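Local structure of HTH-type dhaKLM operon transcriptional activator DhaS (Lactococcus lactis, 2IU5) at residues K20-K23 against D24-S28; R47-F50 against Y51-Q55. The protein activates transcription of the dhaKLM operon together with DhaQ in response to dihydroxyacetone, binding an inverted repeat that partly overlaps the -35 promoter sequence. The protein carries 1 engineered substitution. All blocks are in the same frame, centred on the assembly; numbering follows the deposited sequence.

Contact 1. Residues K20-K23 against D24-S28; sequences KAFK and DLMQS
The ring of Phe-22 carries the side chain of Met-26 on one face. Met-26 CG stands 3.9 Å from the ring centroid, 14° off the normal, in a CH-pi contact displaced toward the CZ end of the ring. The thioether follows: Met-26 SD lies 4.6 Å from the same centroid, obliquely placed, which makes this a Met-aromatic pair. Bends at chi2 and chi3 fold the methionine chain rather than letting it run straight out. Phe-22 also touches Ile-39 of helix 36-43 and Leu-60, Leu-61 and Ile-64 of helix 57-73. Phe-99 of helix 97-106 touches both Phe-22 and Met-26.

One turn of helix joins the two residues. Met-26 N donates to Phe-22 O at 2.9 Å. Leu-25 N and Asp-24 N bond in the same i to i+4 pattern to Ala-21 O and Lys-20 O. The last bond of the series, Gln-27 N to Lys-23 O, is weak at 3.3 Å.

On the exposed side Lys-20 and Asp-24 form a salt bridge. Lys-20 NZ reaches the syn lone pair of Asp-24 OD1 at 2.6 Å. The lysine chain curls back through chi2 (53°) and chi4 to get there. Lys-23 NZ instead pairs with Asp-68. Helix 13-28 of the TetR-type DNA-binding region is thus amphipathic here: an aromatic and sulfur-bearing side is buried, while paired charges occupy the side facing solvent.

Contact 2. Residues R47-F50 against Y51-Q55; sequences RQTF and YNYFQ
From Gln-48 to Phe-54 the chain turns by successive i to i+3 bonds, Tyr-51 N to Gln-48 O, Asn-52 N to Thr-49 O and Tyr-53 N to Phe-50 O, each 3.0 Å, and Phe-50 O also accepts from Phe-54 N, so one oxygen is gripped by two amides.

Phe-50, Tyr-51 and Phe-54 form an aromatic cluster. Phe-50 points its edge at the face of Tyr-51, with the ring planes at 70°. Phe-50 CD2 is 3.7 Å from Tyr-51 CE1 and lies over the centre of the tyrosine ring. With CG anti to the backbone N (chi1 179°), the Phe-50 ring reaches both Tyr-51 and Phe-54. Phe-54 meets it differently. Phe-54 CB packs 3.6 Å from Phe-50 CE2. Phe-54 CD2 stands over one face of the Phe-50 ring, toward its rim, and the two rings are oblique.

Tyr-51 CE2 lies over one face of the Arg-47 guanidinium, 3.8 Å from Arg-47 NH1, with the two planes 47° apart. Arg-47 NH2 is 3.4 Å from Tyr-51 OH, but the angle is too poor for a hydrogen bond; Arg-47 NE bonds to Ser-37. Thr-49 and Tyr-53 run side by side, Thr-49 CG2 lying 3.9 Å from Tyr-53 CE2.

Residues 47 to 54 lie in the predicted helix-turn-helix DNA-binding motif. Phe-50 packs inward on Ile-18 of helix 13-28 and on Val-36 and Met-40 of helix 36-43. Phe-54 sets its ring edge-to-face with Trp-63 of helix 57-73.

Both contacts lie in the TetR-type DNA-binding region, with centres about 17 Å apart and nearest atoms about 7 Å apart, so they do not touch. They share neighbours: each packs against helices 36-43 and 57-73. Helix 13-28, which carries contact 1, also receives Phe-50 and Phe-54 of contact 2. These two rings are buried, as are Phe-22 and Met-26; Lys-20, Asp-24, Arg-47 and Gln-48 are exposed. Contact 1 also abuts helix 97-106; its centre is nearer the middle of the chain. Contact 2 lies farther out, in a turn without regular helical bonding. Sulfur-aromatic packing and a salt bridge serve the first; ring-to-ring packing and i to i+3 bonds serve the second.

Contact 1. Residues K20-K23 against D24-S28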
loop_
_atom_site.group_PDB
_atom_site.type_symbol
_atom_site.label_atom_id
_atom_site.label_comp_id
_atom_site.label_asym_id
_atom_site.label_seq_id
_atom_site.Cartn_x
_atom_site.Cartn_y
_atom_site.Cartn_z
ATOM N N LYS A 20 3.766 -14.776 25.060
ATOM C CA LYS A 20 4.534 -15.838 24.405
ATOM C C LYS A 20 3.720 -17.126 24.308
ATOM O O LYS A 20 3.702 -17.786 23.264
ATOM C CB LYS A 20 5.865 -16.084 25.115
ATOM C CG LYS A 20 6.778 -17.056 24.394
ATOM C CD LYS A 20 6.970 -16.612 22.942
ATOM C CE LYS A 20 8.147 -17.324 22.255
ATOM N NZ LYS A 20 7.776 -18.726 21.902
ATOM N N ALA A 21 3.058 -17.468 25.407
ATOM C CA ALA A 21 2.162 -18.621 25.405
ATOM C C ALA A 21 1.089 -18.529 24.319
ATOM O O ALA A 21 0.858 -19.487 23.566
ATOM C CB ALA A 21 1.539 -18.788 26.775
ATOM N N PHE A 22 0.436 -17.368 24.245
ATOM C CA PHE A 22 -0.587 -17.159 23.221
ATOM C C PHE A 22 -0.008 -17.289 21.819
ATOM O O PHE A 22 -0.582 -17.956 20.951
ATOM C CB PHE A 22 -1.204 -15.803 23.411
ATOM C CG PHE A 22 -2.341 -15.526 22.487
ATOM C CD1 PHE A 22 -3.450 -16.346 22.457
ATOM C CD2 PHE A 22 -2.296 -14.425 21.639
ATOM C CE1 PHE A 22 -4.526 -16.092 21.603
ATOM C CE2 PHE A 22 -3.362 -14.158 20.775
ATOM C CZ PHE A 22 -4.478 -14.998 20.763
ATOM N N LYS A 23 1.138 -16.645 21.599
ATOM C CA LYS A 23 1.761 -16.679 20.253
ATOM C C LYS A 23 2.103 -18.127 19.888
ATOM O O LYS A 23 1.922 -18.551 18.741
ATOM C CB LYS A 23 2.969 -15.749 20.175
ATOM C CG LYS A 23 2.527 -14.299 20.103
ATOM C CD LYS A 23 3.685 -13.336 19.821
ATOM C CE LYS A 23 4.422 -13.003 21.088
ATOM N NZ LYS A 23 5.625 -12.133 20.786
ATOM N N ASP A 24 2.601 -18.898 20.852
ATOM C CA ASP A 24 2.859 -20.318 20.654
ATOM C C ASP A 24 1.598 -21.106 20.265
ATOM O O ASP A 24 1.626 -21.898 19.312
ATOM C CB ASP A 24 3.526 -20.923 21.890
ATOM C CG ASP A 24 4.980 -20.454 22.075
ATOM O OD1 ASP A 24 5.531 -19.778 21.173
ATOM O OD2 ASP A 24 5.568 -20.766 23.136
ATOM N N LEU A 25 0.497 -20.897 20.982
ATOM C CA LEU A 25 -0.749 -21.592 20.639
ATOM C C LEU A 25 -1.285 -21.179 19.264
ATOM O O LEU A 25 -1.866 -21.996 18.552
ATOM C CB LEU A 25 -1.778 -21.347 21.741
ATOM C CG LEU A 25 -1.402 -22.023 23.065
ATOM C CD1 LEU A 25 -2.082 -21.342 24.235
ATOM C CD2 LEU A 25 -1.729 -23.512 23.073
ATOM N N MET A 26 -1.086 -19.912 18.890
ATOM C CA MET A 26 -1.563 -19.419 17.576
ATOM C C MET A 26 -0.804 -20.033 16.402
ATOM O O MET A 26 -1.234 -19.960 15.261
ATOM C CB MET A 26 -1.461 -17.886 17.499
ATOM C CG MET A 26 -2.479 -17.151 18.344
ATOM S SD MET A 26 -4.074 -17.107 17.504
ATOM C CE MET A 26 -3.887 -15.711 16.375
ATOM N N GLN A 27 0.339 -20.651 16.667
ATOM C CA GLN A 27 1.022 -21.355 15.595
ATOM C C GLN A 27 0.211 -22.557 15.114
ATOM O O GLN A 27 0.266 -22.918 13.932
ATOM C CB GLN A 27 2.420 -21.770 16.073
ATOM C CG GLN A 27 3.219 -22.642 15.120
ATOM C CD GLN A 27 3.752 -21.862 13.944
ATOM O OE1 GLN A 27 3.984 -20.657 14.038
ATOM N NE2 GLN A 27 3.948 -22.539 12.828
ATOM N N SER A 28 -0.531 -23.180 16.026
ATOM C CA SER A 28 -1.055 -24.514 15.734
ATOM C C SER A 28 -2.527 -24.691 16.072
ATOM O O SER A 28 -3.058 -25.792 15.898
ATOM C CB SER A 28 -0.217 -25.575 16.474
ATOM O OG SER A 28 -0.277 -25.329 17.880
#

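Contact 2. Residues R47-F50 against Y51-Q55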
loop_
_atom_site.group_PDB
_atom_site.type_symbol
_atom_site.label_atom_id
_atom_site.label_comp_id
_atom_site.label_asym_id
_atom_site.label_seq_id
_atom_site.Cartn_x
_atom_site.Cartn_y
_atom_site.Cartn_z
ATOM N N ARG A 47 -4.495 -19.632 36.432
ATOM C CA ARG A 47 -5.386 -18.979 35.484
ATOM C C ARG A 47 -5.809 -17.582 35.902
ATOM O O ARG A 47 -5.797 -16.652 35.086
ATOM C CB ARG A 47 -6.635 -19.824 35.257
ATOM C CG ARG A 47 -7.587 -19.272 34.230
ATOM C CD ARG A 47 -8.770 -20.216 34.095
ATOM N NE ARG A 47 -9.694 -19.730 33.090
ATOM C CZ ARG A 47 -10.642 -18.824 33.302
ATOM N NH1 ARG A 47 -10.809 -18.287 34.506
ATOM N NH2 ARG A 47 -11.434 -18.461 32.288
ATOM N N GLN A 48 -6.190 -17.426 37.168
ATOM C CA GLN A 48 -6.753 -16.160 37.614
ATOM C C GLN A 48 -5.777 -14.989 37.416
ATOM O O GLN A 48 -6.182 -13.832 37.283
ATOM C CB GLN A 48 -7.173 -16.274 39.076
ATOM C CG GLN A 48 -7.981 -15.087 39.582
ATOM C CD GLN A 48 -9.254 -14.861 38.780
ATOM O OE1 GLN A 48 -9.939 -15.813 38.392
ATOM N NE2 GLN A 48 -9.576 -13.589 38.528
ATOM N N THR A 49 -4.483 -15.284 37.394
ATOM C CA THR A 49 -3.457 -14.251 37.246
ATOM C C THR A 49 -3.630 -13.496 35.925
ATOM O O THR A 49 -3.283 -12.318 35.835
ATOM C CB THR A 49 -2.040 -14.866 37.355
ATOM O OG1 THR A 49 -1.878 -15.431 38.664
ATOM C CG2 THR A 49 -0.973 -13.824 37.146
ATOM N N PHE A 50 -4.164 -14.156 34.908
ATOM C CA PHE A 50 -4.371 -13.511 33.601
ATOM C C PHE A 50 -5.124 -12.216 33.803
ATOM O O PHE A 50 -4.837 -11.214 33.147
ATOM C CB PHE A 50 -5.180 -14.457 32.716
ATOM C CG PHE A 50 -5.511 -13.936 31.329
ATOM C CD1 PHE A 50 -4.666 -14.205 30.257
ATOM C CD2 PHE A 50 -6.674 -13.200 31.105
ATOM C CE1 PHE A 50 -4.961 -13.744 28.975
ATOM C CE2 PHE A 50 -6.972 -12.739 29.823
ATOM C CZ PHE A 50 -6.132 -13.005 28.773
ATOM N N TYR A 51 -6.087 -12.223 34.719
ATOM C CA TYR A 51 -6.999 -11.084 34.895
ATOM C C TYR A 51 -6.428 -9.909 35.677
ATOM O O TYR A 51 -7.057 -8.843 35.826
ATOM C CB TYR A 51 -8.296 -11.633 35.515
ATOM C CG TYR A 51 -8.899 -12.581 34.516
ATOM C CD1 TYR A 51 -9.595 -12.094 33.409
ATOM C CD2 TYR A 51 -8.770 -13.953 34.668
ATOM C CE1 TYR A 51 -10.147 -12.970 32.476
ATOM C CE2 TYR A 51 -9.322 -14.831 33.739
ATOM C CZ TYR A 51 -10.008 -14.325 32.654
ATOM O OH TYR A 51 -10.562 -15.180 31.725
ATOM N N ASN A 52 -5.216 -10.085 36.187
ATOM C CA ASN A 52 -4.503 -8.936 36.722
ATOM C C ASN A 52 -4.051 -8.061 35.566
ATOM O O ASN A 52 -3.665 -6.916 35.794
ATOM C CB ASN A 52 -3.299 -9.401 37.526
ATOM C CG ASN A 52 -3.685 -9.880 38.914
ATOM O OD1 ASN A 52 -3.124 -10.844 39.424
ATOM N ND2 ASN A 52 -4.645 -9.204 39.526
ATOM N N TYR A 53 -4.100 -8.589 34.344
ATOM C CA TYR A 53 -3.468 -7.930 33.200
ATOM C C TYR A 53 -4.374 -7.733 31.985
ATOM O O TYR A 53 -4.281 -6.709 31.315
ATOM C CB TYR A 53 -2.216 -8.687 32.771
ATOM C CG TYR A 53 -1.235 -8.874 33.901
ATOM C CD1 TYR A 53 -0.471 -7.808 34.363
ATOM C CD2 TYR A 53 -1.077 -10.114 34.510
ATOM C CE1 TYR A 53 0.432 -7.984 35.408
ATOM C CE2 TYR A 53 -0.178 -10.298 35.553
ATOM C CZ TYR A 53 0.563 -9.240 35.989
ATOM O OH TYR A 53 1.452 -9.441 37.028
ATOM N N PHE A 54 -5.244 -8.696 31.696
ATOM C CA PHE A 54 -6.057 -8.642 30.483
ATOM C C PHE A 54 -7.446 -9.148 30.770
ATOM O O PHE A 54 -7.597 -10.044 31.588
ATOM C CB PHE A 54 -5.465 -9.531 29.401
ATOM C CG PHE A 54 -4.027 -9.224 29.104
ATOM C CD1 PHE A 54 -3.693 -8.062 28.422
ATOM C CD2 PHE A 54 -3.029 -10.093 29.506
ATOM C CE1 PHE A 54 -2.360 -7.775 28.148
ATOM C CE2 PHE A 54 -1.695 -9.806 29.229
ATOM C CZ PHE A 54 -1.376 -8.642 28.549
ATOM N N GLN A 55 -8.446 -8.578 30.097
ATOM C CA GLN A 55 -9.827 -8.998 30.300
ATOM C C GLN A 55 -10.167 -10.237 29.466
ATOM O O GLN A 55 -11.042 -11.028 29.826
ATOM C CB GLN A 55 -10.781 -7.858 29.934
ATOM C CG GLN A 55 -12.224 -8.150 30.275
ATOM C CD GLN A 55 -13.124 -6.971 29.981
ATOM O OE1 GLN A 55 -12.849 -5.829 30.383
ATOM N NE2 GLN A 55 -14.213 -7.237 29.274
#